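PDB 5EHK: lantibiotic dehydratase from Microbispora corallina, which probably dehydrates serine and threonine residues of the NAI-107 precursor peptide with the help of aminoacylated tRNA. Local coordinates for residues L327-A332 with I353-R358; M174-S179 with H360-P365; A851-F856 with A926-S931; L820-R825 with V869-E874. All blocks are in the same frame, centred on the assembly; numbering follows the deposited sequence.

In the fold
The four contacts fall into two pairs. Contacts 1 and 2, with centres about 11 Å apart, lie in the N-terminal lantibiotic dehydratase region; 174-179 comes first, then both segments of contact 1, then 360-365. W176 joins them, packing on L327 and V330 and bonding to T356. Contacts 3 and 4, also about 11 Å between centres, belong to the C-terminal region, where their segments alternate along the chain; strands 819-824, 853-861 and 864-872 lie in one four-stranded antiparallel sheet, with helix 920-942 packed against it. A D852-R872 salt bridge links them. Centres of the two pairs lie about 62 to 77 Å apart, consistent with separate regions for tRNA-dependent glutamylation and elimination, as in related dehydratases.

Contact 1 of 4, residues L327-A332 with I353-R358; sequences LREVDA and IQSTRR
E329 and R358 form the salt bridge that ties 327-332 to 353-358. The guanidinium meets the carboxylate end-on, with NH1 and NH2 of R358 both directed at a single oxygen, E329 OE2. The shorter bond, R358 NH1 to E329 OE2, measures 2.8 Å; the other, from R358 NH2 to the same oxygen, is 3.2 Å and more bent. OE2 lies close to the guanidinium plane, but both nitrogens reach it from one face of the carboxylate, and the two flat groups are turned 43° apart. An extended E329 chain (chi1 -162°) carries the acid across the gap, while R358 bends at chi3 to present its end. R333 also bridges to OE2, so two arginines share this carboxylate and probably keep it ionised.

Inward from the charges, V330 CG2 lies 3.5 Å from S355 OG and 3.6 Å from T356 CG2. T356 holds CG2 anti to its carbonyl carbon (chi1 71°), and this puts its methyl against both branches of V330.

The segments belong to helices 318-339 and 346-359, which follow closely in the chain as an antiparallel helical hairpin, their local axes 9.0 Å apart. L327 and V330 pack on W176 of helix 174-185, T356 touches P365 in the loop leading to strand 366-379, and helix 294-306 lies against L327, R328 and D331.

Contact 2 of 4, residues M174-S179 with H360-P365; sequences MEWLLS and HPHDTP
The indole of W176 fills the tight part of this contact, with P365 over one face and backbone at its edge. P365 CB sits 3.8 Å from the centroid of the five-membered ring and only 18° from its normal, a CH-pi contact toward the rim of the indole. In the ring plane, W176 NE1 donates to H360 O at 3.1 Å, meeting a lone pair in the carbonyl plane; the N-H is somewhat bent, at 146°. NE1 also bonds to T356 O, so its hydrogen is shared between two carbonyls at the end of helix 346-359. Beside this bond, W176 CD1 rests 3.6 Å from H362 CB. With CG anti to the backbone nitrogen (chi1 179°), the indole stretches from its helix toward the loop.

Both segments leave the same end of a pair of neighbouring antiparallel strands: helix 174-185 follows strand 167-172, and the 360-365 loop runs into strand 366-379. Backbone bonding between D173 and P365 holds the junction, and D173 OD2 accepts from W176 N in the first turn of the helix.

Packing is looser on the partly exposed side. There the H362 ring approaches E175 through CE1, 4.3 Å from E175 CB, and the acid and imidazole stay apart, with 4.7 Å between E175 OE2 and H362 NE2. S179 CB comes no closer than 4.2 Å to H360 CD2.

Contact 3 of 4, residues A851-F856 with A926-S931; sequences ADRWFF and AFQHDS
F855 and F927 stack T-shaped where strand 853-861 meets helix 920-942. The strand is outermost within the chain in a four-stranded antiparallel sheet, and the helix crosses it at 58° (local axes), beside the edge not paired with strand 864-872. The two phenyls lie side by side and point the same way. F927 turns its edge to the F855 face, with CD2 above the middle of that ring and centroids 5.4 Å apart; F927 also pairs edge-to-face with Y914.

Q928 reaches out with an extended chain (chi1 -172°) and crosses W854 nearly at a right angle, while its amide stays within 23° of the indole plane. Its CG lies 3.5 Å from W854 CD1. The amide oxygen then takes up two donors: R853 NH1 bonds to Q928 OE1 at 3.0 Å from well above the carbonyl plane, and W854 N adds a weak bond. The guanidinium stands tilted to the amide but keeps OE1 near its own plane. Farther along the indole, S931 CB makes an off-centre CH-pi contact with the six-membered ring of W854.

F855 uses its backbone to pair with R870 in the next strand, whereas the N-H groups of W854 (weakly) and F856 are met from the helix by Q928 OE1 and S931 OG. S931 OG accepts from F856 N at 2.9 Å in a nearly straight bond, and donates in turn to F927 O at 3.1 Å, a carbonyl that S931 N reaches from the opposite face.

Contact 4 of 4, residues L820-R825 with V869-E874; sequences LYLRLR and VRFRGE
L822 and F871 meet at the apolar centre of this antiparallel strand pair, with L822 CD1 at the edge of the phenyl ring, 3.8 Å from F871 CE2. Next along the same face, L824 CD1 touches V869 CG2 at 3.8 Å, and L820 sets its CB beside that of F871. L822 has CG anti to the carbonyl carbon (chi1 -71°), which carries its methyl over to the neighbouring strand. Helix 875-895 covers this side through W879, L882 and I886.

Four backbone hydrogen bonds hold the strands in register. L820 and F871 form one hydrogen-bonded pair, with F871 N to L820 O at 2.9 Å, and L822 with V869 forms the other, with L822 N to V869 O also at 2.9 Å. Between them, Y821 and R870 make a non-hydrogen-bonded pair whose side chains occupy the other face.

There Y821 CD1 packs on the aliphatic start of R870, 3.5 Å from its CB. The two side chains cross at about a right angle, and R870 then bends at chi3, leading its guanidinium away to a salt bridge with E924. R872, on the same face, pairs with D852 and E921.

The two faces thus differ in chemistry: L820, L822 and F871 pack one on helix 875-895, while R870 and R872 of the other tie the sheet by salt bridges to E924 and E921 of helix 920-942.

Contact 1 of 4, residues L327-A332 with I353-R358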
# COMPACT_ATOMS: atom_id res chain seq x y z
N LEU A 327 -12.42 -36.79 39.47
CA LEU A 327 -12.71 -35.40 39.17
C LEU A 327 -13.49 -34.75 40.31
O LEU A 327 -13.23 -33.61 40.67
CB LEU A 327 -13.48 -35.26 37.85
CG LEU A 327 -12.71 -35.45 36.54
CD1 LEU A 327 -13.65 -35.52 35.36
CD2 LEU A 327 -11.69 -34.33 36.34
N ARG A 328 -14.43 -35.49 40.89
CA ARG A 328 -15.19 -35.00 42.04
C ARG A 328 -14.29 -34.76 43.25
O ARG A 328 -14.63 -33.99 44.15
CB ARG A 328 -16.29 -35.99 42.43
CG ARG A 328 -17.26 -36.31 41.33
CD ARG A 328 -18.41 -37.17 41.82
NE ARG A 328 -19.23 -37.61 40.70
CZ ARG A 328 -20.21 -38.50 40.80
NH1 ARG A 328 -20.51 -39.03 41.97
NH2 ARG A 328 -20.88 -38.84 39.72
N GLU A 329 -13.15 -35.45 43.28
CA GLU A 329 -12.21 -35.29 44.37
C GLU A 329 -11.54 -33.94 44.23
O GLU A 329 -11.37 -33.21 45.21
CB GLU A 329 -11.14 -36.39 44.34
CG GLU A 329 -10.40 -36.54 45.69
CD GLU A 329 -9.33 -37.64 45.70
OE1 GLU A 329 -9.57 -38.74 45.15
OE2 GLU A 329 -8.24 -37.38 46.26
N VAL A 330 -11.21 -33.60 42.99
CA VAL A 330 -10.56 -32.34 42.69
C VAL A 330 -11.51 -31.20 42.99
O VAL A 330 -11.12 -30.17 43.53
CB VAL A 330 -10.12 -32.27 41.23
CG1 VAL A 330 -9.78 -30.84 40.84
CG2 VAL A 330 -8.94 -33.22 40.99
N ASP A 331 -12.78 -31.42 42.66
CA ASP A 331 -13.80 -30.45 43.01
C ASP A 331 -13.79 -30.24 44.53
O ASP A 331 -13.70 -29.10 45.01
CB ASP A 331 -15.17 -30.95 42.56
CG ASP A 331 -16.24 -29.90 42.74
OD1 ASP A 331 -16.10 -28.81 42.15
OD2 ASP A 331 -17.22 -30.17 43.49
N ALA A 332 -13.84 -31.34 45.27
CA ALA A 332 -13.90 -31.28 46.73
C ALA A 332 -12.68 -30.57 47.33
O ALA A 332 -12.81 -29.74 48.23
CB ALA A 332 -14.04 -32.68 47.30
N ILE A 353 -3.11 -30.36 43.94
CA ILE A 353 -2.25 -30.62 42.79
C ILE A 353 -2.13 -32.10 42.43
O ILE A 353 -2.47 -32.50 41.31
CB ILE A 353 -0.83 -30.04 42.96
CG1 ILE A 353 -0.88 -28.52 43.01
CG2 ILE A 353 0.08 -30.50 41.82
CD1 ILE A 353 -1.36 -27.91 41.74
N GLN A 354 -1.66 -32.93 43.35
CA GLN A 354 -1.42 -34.33 43.00
C GLN A 354 -2.76 -35.04 42.72
O GLN A 354 -2.80 -36.02 41.97
CB GLN A 354 -0.57 -35.08 44.06
CG GLN A 354 -1.35 -35.92 45.07
CD GLN A 354 -2.24 -35.08 45.98
OE1 GLN A 354 -2.10 -33.86 46.04
NE2 GLN A 354 -3.17 -35.73 46.69
N SER A 355 -3.84 -34.54 43.31
CA SER A 355 -5.18 -35.07 43.04
C SER A 355 -5.51 -34.93 41.54
O SER A 355 -5.90 -35.89 40.88
CB SER A 355 -6.23 -34.35 43.91
OG SER A 355 -7.52 -34.88 43.71
N THR A 356 -5.36 -33.71 41.03
CA THR A 356 -5.48 -33.44 39.61
C THR A 356 -4.47 -34.25 38.79
O THR A 356 -4.75 -34.61 37.66
CB THR A 356 -5.29 -31.93 39.28
OG1 THR A 356 -3.92 -31.55 39.47
CG2 THR A 356 -6.19 -31.06 40.16
N ARG A 357 -3.30 -34.51 39.37
CA ARG A 357 -2.26 -35.28 38.69
C ARG A 357 -2.65 -36.74 38.53
O ARG A 357 -2.14 -37.44 37.65
CB ARG A 357 -0.92 -35.18 39.44
CG ARG A 357 -0.27 -33.82 39.40
CD ARG A 357 1.13 -33.84 39.99
NE ARG A 357 2.02 -34.73 39.24
CZ ARG A 357 2.67 -34.39 38.13
NH1 ARG A 357 2.55 -33.16 37.63
NH2 ARG A 357 3.46 -35.27 37.52
N ARG A 358 -3.54 -37.21 39.41
CA ARG A 358 -4.04 -38.57 39.33
C ARG A 358 -4.89 -38.70 38.07
O ARG A 358 -4.72 -39.63 37.27
CB ARG A 358 -4.84 -38.95 40.58
CG ARG A 358 -4.08 -39.91 41.51
CD ARG A 358 -4.79 -40.09 42.83
NE ARG A 358 -4.57 -38.96 43.74
CZ ARG A 358 -5.50 -38.48 44.56
NH1 ARG A 358 -6.72 -39.02 44.58
NH2 ARG A 358 -5.22 -37.45 45.36

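Contact 2 of 4, residues M174-S179 with H360-P365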
# COMPACT_ATOMS: atom_id res chain seq x y z
N MET A 174 -8.94 -25.20 31.82
CA MET A 174 -9.75 -25.74 30.72
C MET A 174 -9.02 -26.78 29.88
O MET A 174 -9.59 -27.79 29.49
CB MET A 174 -10.29 -24.63 29.82
CG MET A 174 -11.50 -23.94 30.38
SD MET A 174 -12.88 -25.09 30.48
CE MET A 174 -13.00 -25.60 28.78
N GLU A 175 -7.75 -26.51 29.61
CA GLU A 175 -6.94 -27.44 28.86
C GLU A 175 -6.88 -28.76 29.62
O GLU A 175 -7.04 -29.83 29.04
CB GLU A 175 -5.54 -26.86 28.64
CG GLU A 175 -4.81 -27.48 27.48
CD GLU A 175 -3.73 -26.58 26.92
OE1 GLU A 175 -3.87 -25.35 27.06
OE2 GLU A 175 -2.75 -27.09 26.33
N TRP A 176 -6.68 -28.67 30.93
CA TRP A 176 -6.65 -29.85 31.80
C TRP A 176 -8.00 -30.58 31.79
O TRP A 176 -8.06 -31.78 31.52
CB TRP A 176 -6.22 -29.46 33.23
CG TRP A 176 -6.19 -30.62 34.20
CD1 TRP A 176 -5.18 -31.54 34.36
CD2 TRP A 176 -7.22 -30.99 35.13
NE1 TRP A 176 -5.53 -32.45 35.33
CE2 TRP A 176 -6.77 -32.14 35.81
CE3 TRP A 176 -8.47 -30.47 35.44
CZ2 TRP A 176 -7.53 -32.76 36.80
CZ3 TRP A 176 -9.23 -31.09 36.41
CH2 TRP A 176 -8.75 -32.22 37.08
N LEU A 177 -9.07 -29.86 32.07
CA LEU A 177 -10.40 -30.47 32.12
C LEU A 177 -10.80 -31.11 30.79
O LEU A 177 -11.44 -32.16 30.78
CB LEU A 177 -11.45 -29.45 32.53
CG LEU A 177 -12.87 -30.03 32.58
CD1 LEU A 177 -12.93 -31.14 33.61
CD2 LEU A 177 -13.89 -28.93 32.88
N LEU A 178 -10.41 -30.50 29.68
CA LEU A 178 -10.78 -31.04 28.38
C LEU A 178 -10.13 -32.40 28.10
O LEU A 178 -10.76 -33.26 27.49
CB LEU A 178 -10.51 -30.02 27.26
CG LEU A 178 -11.55 -28.88 27.20
CD1 LEU A 178 -11.07 -27.71 26.34
CD2 LEU A 178 -12.91 -29.38 26.73
N SER A 179 -8.90 -32.61 28.57
CA SER A 179 -8.27 -33.93 28.47
C SER A 179 -9.14 -35.04 29.05
O SER A 179 -9.22 -36.14 28.49
CB SER A 179 -6.87 -33.96 29.09
OG SER A 179 -5.93 -33.33 28.23
N HIS A 360 -4.76 -36.65 35.54
CA HIS A 360 -3.81 -36.44 34.45
C HIS A 360 -2.77 -35.42 34.88
O HIS A 360 -3.12 -34.32 35.33
CB HIS A 360 -4.51 -35.93 33.19
CG HIS A 360 -3.58 -35.59 32.07
ND1 HIS A 360 -2.69 -36.50 31.54
CD2 HIS A 360 -3.38 -34.44 31.39
CE1 HIS A 360 -1.99 -35.93 30.58
NE2 HIS A 360 -2.39 -34.67 30.47
N PRO A 361 -1.48 -35.76 34.74
CA PRO A 361 -0.41 -34.84 35.16
C PRO A 361 -0.30 -33.66 34.21
O PRO A 361 0.06 -33.86 33.05
CB PRO A 361 0.85 -35.72 35.09
CG PRO A 361 0.51 -36.81 34.12
CD PRO A 361 -0.95 -37.07 34.30
N HIS A 362 -0.61 -32.46 34.68
CA HIS A 362 -0.47 -31.26 33.86
C HIS A 362 0.34 -30.17 34.55
O HIS A 362 0.22 -29.98 35.76
CB HIS A 362 -1.84 -30.70 33.48
CG HIS A 362 -1.79 -29.68 32.38
ND1 HIS A 362 -2.53 -28.52 32.40
CD2 HIS A 362 -1.10 -29.67 31.21
CE1 HIS A 362 -2.29 -27.83 31.30
NE2 HIS A 362 -1.43 -28.51 30.56
N ASP A 363 1.12 -29.43 33.76
CA ASP A 363 1.96 -28.36 34.30
C ASP A 363 1.19 -27.28 35.07
O ASP A 363 1.66 -26.78 36.10
CB ASP A 363 2.73 -27.67 33.17
CG ASP A 363 3.96 -28.44 32.75
OD1 ASP A 363 4.23 -29.51 33.35
OD2 ASP A 363 4.67 -27.97 31.83
N THR A 364 0.02 -26.91 34.56
CA THR A 364 -0.79 -25.86 35.17
C THR A 364 -2.26 -26.22 35.10
O THR A 364 -2.97 -25.71 34.24
CB THR A 364 -0.61 -24.54 34.42
OG1 THR A 364 -0.55 -24.81 33.02
CG2 THR A 364 0.67 -23.84 34.84
N PRO A 365 -2.73 -27.09 36.00
CA PRO A 365 -4.10 -27.61 35.99
C PRO A 365 -5.05 -26.74 36.82
O PRO A 365 -6.23 -27.09 36.96
CB PRO A 365 -3.95 -28.95 36.67
CG PRO A 365 -2.90 -28.68 37.70
CD PRO A 365 -1.92 -27.73 37.05

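Contact 3 of 4, residues A851-F856 with A926-S931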
# COMPACT_ATOMS: atom_id res chain seq x y z
N ALA A 851 -24.84 -15.65 -33.76
CA ALA A 851 -24.96 -15.06 -32.43
C ALA A 851 -26.12 -14.09 -32.50
O ALA A 851 -26.26 -13.37 -33.49
CB ALA A 851 -23.69 -14.35 -32.03
N ASP A 852 -26.99 -14.11 -31.49
CA ASP A 852 -28.24 -13.35 -31.57
C ASP A 852 -28.15 -12.04 -30.80
O ASP A 852 -28.93 -11.11 -31.01
CB ASP A 852 -29.44 -14.20 -31.10
CG ASP A 852 -29.61 -14.23 -29.58
OD1 ASP A 852 -30.76 -14.28 -29.12
OD2 ASP A 852 -28.62 -14.24 -28.82
N ARG A 853 -27.19 -11.99 -29.89
CA ARG A 853 -26.94 -10.79 -29.12
C ARG A 853 -25.44 -10.62 -28.92
O ARG A 853 -24.71 -11.59 -28.75
CB ARG A 853 -27.63 -10.89 -27.77
CG ARG A 853 -29.12 -10.72 -27.83
CD ARG A 853 -29.48 -9.30 -28.21
NE ARG A 853 -30.90 -9.16 -28.49
CZ ARG A 853 -31.41 -8.42 -29.48
NH1 ARG A 853 -30.62 -7.73 -30.27
NH2 ARG A 853 -32.73 -8.37 -29.66
N TRP A 854 -24.98 -9.37 -28.93
CA TRP A 854 -23.59 -9.09 -28.61
C TRP A 854 -23.55 -7.75 -27.91
O TRP A 854 -24.45 -6.94 -28.09
CB TRP A 854 -22.73 -9.06 -29.87
CG TRP A 854 -22.82 -7.75 -30.58
CD1 TRP A 854 -23.76 -7.40 -31.50
CD2 TRP A 854 -21.97 -6.61 -30.41
NE1 TRP A 854 -23.54 -6.12 -31.92
CE2 TRP A 854 -22.45 -5.61 -31.27
CE3 TRP A 854 -20.86 -6.34 -29.61
CZ2 TRP A 854 -21.85 -4.36 -31.37
CZ3 TRP A 854 -20.26 -5.11 -29.70
CH2 TRP A 854 -20.76 -4.13 -30.58
N PHE A 855 -22.53 -7.52 -27.08
CA PHE A 855 -22.31 -6.20 -26.53
C PHE A 855 -20.88 -6.05 -26.02
O PHE A 855 -20.14 -7.03 -25.96
CB PHE A 855 -23.38 -5.83 -25.49
CG PHE A 855 -23.25 -6.54 -24.16
CD1 PHE A 855 -24.02 -7.67 -23.88
CD2 PHE A 855 -22.39 -6.08 -23.16
CE1 PHE A 855 -23.94 -8.31 -22.63
CE2 PHE A 855 -22.30 -6.73 -21.90
CZ PHE A 855 -23.07 -7.85 -21.64
N PHE A 856 -20.47 -4.84 -25.68
CA PHE A 856 -19.16 -4.70 -25.07
C PHE A 856 -19.24 -3.72 -23.92
O PHE A 856 -20.03 -2.78 -23.96
CB PHE A 856 -18.12 -4.23 -26.08
CG PHE A 856 -18.05 -2.73 -26.22
CD1 PHE A 856 -17.29 -1.96 -25.34
CD2 PHE A 856 -18.75 -2.09 -27.23
CE1 PHE A 856 -17.26 -0.61 -25.46
CE2 PHE A 856 -18.70 -0.74 -27.35
CZ PHE A 856 -17.96 0.01 -26.47
N ALA A 926 -31.03 -3.33 -25.45
CA ALA A 926 -30.47 -2.03 -25.15
C ALA A 926 -28.93 -2.07 -25.19
O ALA A 926 -28.29 -1.27 -25.89
CB ALA A 926 -30.97 -1.53 -23.82
N PHE A 927 -28.34 -3.05 -24.49
CA PHE A 927 -26.89 -3.23 -24.47
C PHE A 927 -26.33 -3.45 -25.87
O PHE A 927 -25.33 -2.83 -26.22
CB PHE A 927 -26.50 -4.41 -23.58
CG PHE A 927 -26.70 -4.17 -22.12
CD1 PHE A 927 -27.18 -2.96 -21.65
CD2 PHE A 927 -26.38 -5.15 -21.21
CE1 PHE A 927 -27.36 -2.74 -20.30
CE2 PHE A 927 -26.55 -4.93 -19.86
CZ PHE A 927 -27.04 -3.72 -19.41
N GLN A 928 -26.98 -4.27 -26.69
CA GLN A 928 -26.46 -4.47 -28.05
C GLN A 928 -26.47 -3.17 -28.86
O GLN A 928 -25.44 -2.77 -29.38
CB GLN A 928 -27.24 -5.54 -28.82
CG GLN A 928 -26.58 -5.87 -30.15
CD GLN A 928 -27.38 -6.85 -30.96
OE1 GLN A 928 -27.63 -7.97 -30.53
NE2 GLN A 928 -27.79 -6.43 -32.14
N HIS A 929 -27.61 -2.49 -28.92
CA HIS A 929 -27.75 -1.29 -29.73
C HIS A 929 -26.95 -0.12 -29.19
O HIS A 929 -26.45 0.69 -29.98
CB HIS A 929 -29.24 -0.93 -29.93
CG HIS A 929 -29.98 -1.92 -30.78
ND1 HIS A 929 -29.92 -1.91 -32.16
CD2 HIS A 929 -30.74 -2.98 -30.45
CE1 HIS A 929 -30.65 -2.89 -32.64
NE2 HIS A 929 -31.16 -3.56 -31.62
N ASP A 930 -26.79 -0.04 -27.87
CA ASP A 930 -25.95 1.02 -27.32
C ASP A 930 -24.49 0.78 -27.64
O ASP A 930 -23.72 1.73 -27.81
CB ASP A 930 -26.09 1.14 -25.82
CG ASP A 930 -25.45 2.40 -25.29
OD1 ASP A 930 -26.07 3.48 -25.42
OD2 ASP A 930 -24.33 2.30 -24.77
N SER A 931 -24.11 -0.50 -27.71
CA SER A 931 -22.76 -0.88 -28.09
C SER A 931 -22.50 -0.47 -29.52
O SER A 931 -21.42 0.04 -29.84
CB SER A 931 -22.52 -2.37 -27.89
OG SER A 931 -22.22 -2.65 -26.54

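Contact 4 of 4, residues L820-R825 with V869-E874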
# COMPACT_ATOMS: atom_id res chain seq x y z
N LEU A 820 -20.67 -16.67 -24.87
CA LEU A 820 -19.24 -16.52 -25.05
C LEU A 820 -18.82 -15.15 -24.49
O LEU A 820 -19.30 -14.12 -24.97
CB LEU A 820 -18.95 -16.57 -26.53
CG LEU A 820 -17.54 -16.82 -27.03
CD1 LEU A 820 -16.94 -18.01 -26.28
CD2 LEU A 820 -17.63 -17.12 -28.52
N TYR A 821 -17.99 -15.13 -23.44
CA TYR A 821 -17.57 -13.86 -22.81
C TYR A 821 -16.05 -13.65 -22.89
O TYR A 821 -15.28 -14.30 -22.16
CB TYR A 821 -18.04 -13.82 -21.37
CG TYR A 821 -18.23 -12.45 -20.79
CD1 TYR A 821 -18.62 -11.37 -21.59
CD2 TYR A 821 -18.17 -12.24 -19.40
CE1 TYR A 821 -18.86 -10.09 -21.04
CE2 TYR A 821 -18.42 -10.98 -18.84
CZ TYR A 821 -18.77 -9.90 -19.66
OH TYR A 821 -19.01 -8.64 -19.11
N LEU A 822 -15.62 -12.75 -23.76
CA LEU A 822 -14.20 -12.49 -24.00
C LEU A 822 -13.66 -11.34 -23.19
O LEU A 822 -14.29 -10.29 -23.09
CB LEU A 822 -14.01 -12.14 -25.46
CG LEU A 822 -14.19 -13.28 -26.43
CD1 LEU A 822 -14.48 -12.69 -27.79
CD2 LEU A 822 -12.92 -14.07 -26.45
N ARG A 823 -12.45 -11.53 -22.64
CA ARG A 823 -11.71 -10.41 -22.06
C ARG A 823 -10.53 -10.01 -22.91
O ARG A 823 -9.60 -10.78 -23.11
CB ARG A 823 -11.22 -10.77 -20.69
CG ARG A 823 -12.32 -11.19 -19.78
CD ARG A 823 -11.76 -11.22 -18.38
NE ARG A 823 -12.67 -11.89 -17.46
CZ ARG A 823 -12.26 -12.81 -16.60
NH1 ARG A 823 -10.97 -13.16 -16.58
NH2 ARG A 823 -13.15 -13.38 -15.79
N LEU A 824 -10.59 -8.81 -23.45
CA LEU A 824 -9.58 -8.37 -24.38
C LEU A 824 -8.69 -7.35 -23.72
O LEU A 824 -9.14 -6.26 -23.35
CB LEU A 824 -10.23 -7.84 -25.66
CG LEU A 824 -11.25 -8.81 -26.27
CD1 LEU A 824 -11.96 -8.18 -27.47
CD2 LEU A 824 -10.58 -10.09 -26.66
N ARG A 825 -7.43 -7.73 -23.52
CA ARG A 825 -6.48 -6.89 -22.78
C ARG A 825 -5.95 -5.79 -23.69
O ARG A 825 -4.83 -5.83 -24.13
CB ARG A 825 -5.35 -7.72 -22.17
CG ARG A 825 -5.84 -8.83 -21.23
CD ARG A 825 -6.22 -8.30 -19.86
NE ARG A 825 -7.18 -9.16 -19.15
CZ ARG A 825 -7.71 -8.85 -17.96
NH1 ARG A 825 -7.36 -7.71 -17.36
NH2 ARG A 825 -8.58 -9.67 -17.38
N VAL A 869 -16.19 -8.37 -24.32
CA VAL A 869 -17.18 -8.45 -25.37
C VAL A 869 -18.01 -9.69 -25.14
O VAL A 869 -17.46 -10.76 -24.89
CB VAL A 869 -16.51 -8.52 -26.75
CG1 VAL A 869 -17.56 -8.58 -27.84
CG2 VAL A 869 -15.58 -7.31 -26.93
N ARG A 870 -19.33 -9.55 -25.19
CA ARG A 870 -20.18 -10.73 -25.00
C ARG A 870 -21.03 -11.14 -26.21
O ARG A 870 -21.67 -10.31 -26.80
CB ARG A 870 -21.13 -10.57 -23.83
CG ARG A 870 -21.65 -11.94 -23.50
CD ARG A 870 -22.82 -11.98 -22.57
NE ARG A 870 -23.98 -11.18 -22.97
CZ ARG A 870 -24.70 -11.40 -24.05
NH1 ARG A 870 -24.38 -12.37 -24.89
NH2 ARG A 870 -25.75 -10.63 -24.30
N PHE A 871 -21.04 -12.43 -26.55
CA PHE A 871 -21.92 -12.92 -27.61
C PHE A 871 -22.88 -13.93 -27.03
O PHE A 871 -22.52 -14.69 -26.13
CB PHE A 871 -21.15 -13.62 -28.72
CG PHE A 871 -20.09 -12.77 -29.35
CD1 PHE A 871 -20.35 -12.06 -30.51
CD2 PHE A 871 -18.81 -12.72 -28.81
CE1 PHE A 871 -19.37 -11.29 -31.10
CE2 PHE A 871 -17.84 -11.97 -29.39
CZ PHE A 871 -18.12 -11.24 -30.55
N ARG A 872 -24.11 -13.94 -27.54
CA ARG A 872 -25.07 -14.96 -27.16
C ARG A 872 -25.45 -15.79 -28.39
O ARG A 872 -25.63 -15.26 -29.49
CB ARG A 872 -26.31 -14.35 -26.52
CG ARG A 872 -27.32 -15.39 -26.06
CD ARG A 872 -28.55 -14.76 -25.39
NE ARG A 872 -29.53 -14.27 -26.35
CZ ARG A 872 -30.64 -13.65 -26.00
NH1 ARG A 872 -30.90 -13.48 -24.71
NH2 ARG A 872 -31.50 -13.22 -26.92
N GLY A 873 -25.53 -17.10 -28.20
CA GLY A 873 -25.89 -17.97 -29.29
C GLY A 873 -26.01 -19.42 -28.88
O GLY A 873 -25.88 -19.78 -27.70
N GLU A 874 -26.27 -20.25 -29.87
CA GLU A 874 -26.33 -21.68 -29.69
C GLU A 874 -24.94 -22.25 -29.42
O GLU A 874 -23.98 -21.91 -30.11
CB GLU A 874 -26.96 -22.31 -30.93
CG GLU A 874 -28.24 -21.56 -31.33
CD GLU A 874 -29.11 -22.32 -32.30
OE1 GLU A 874 -28.62 -22.68 -33.41
OE2 GLU A 874 -30.31 -22.55 -31.96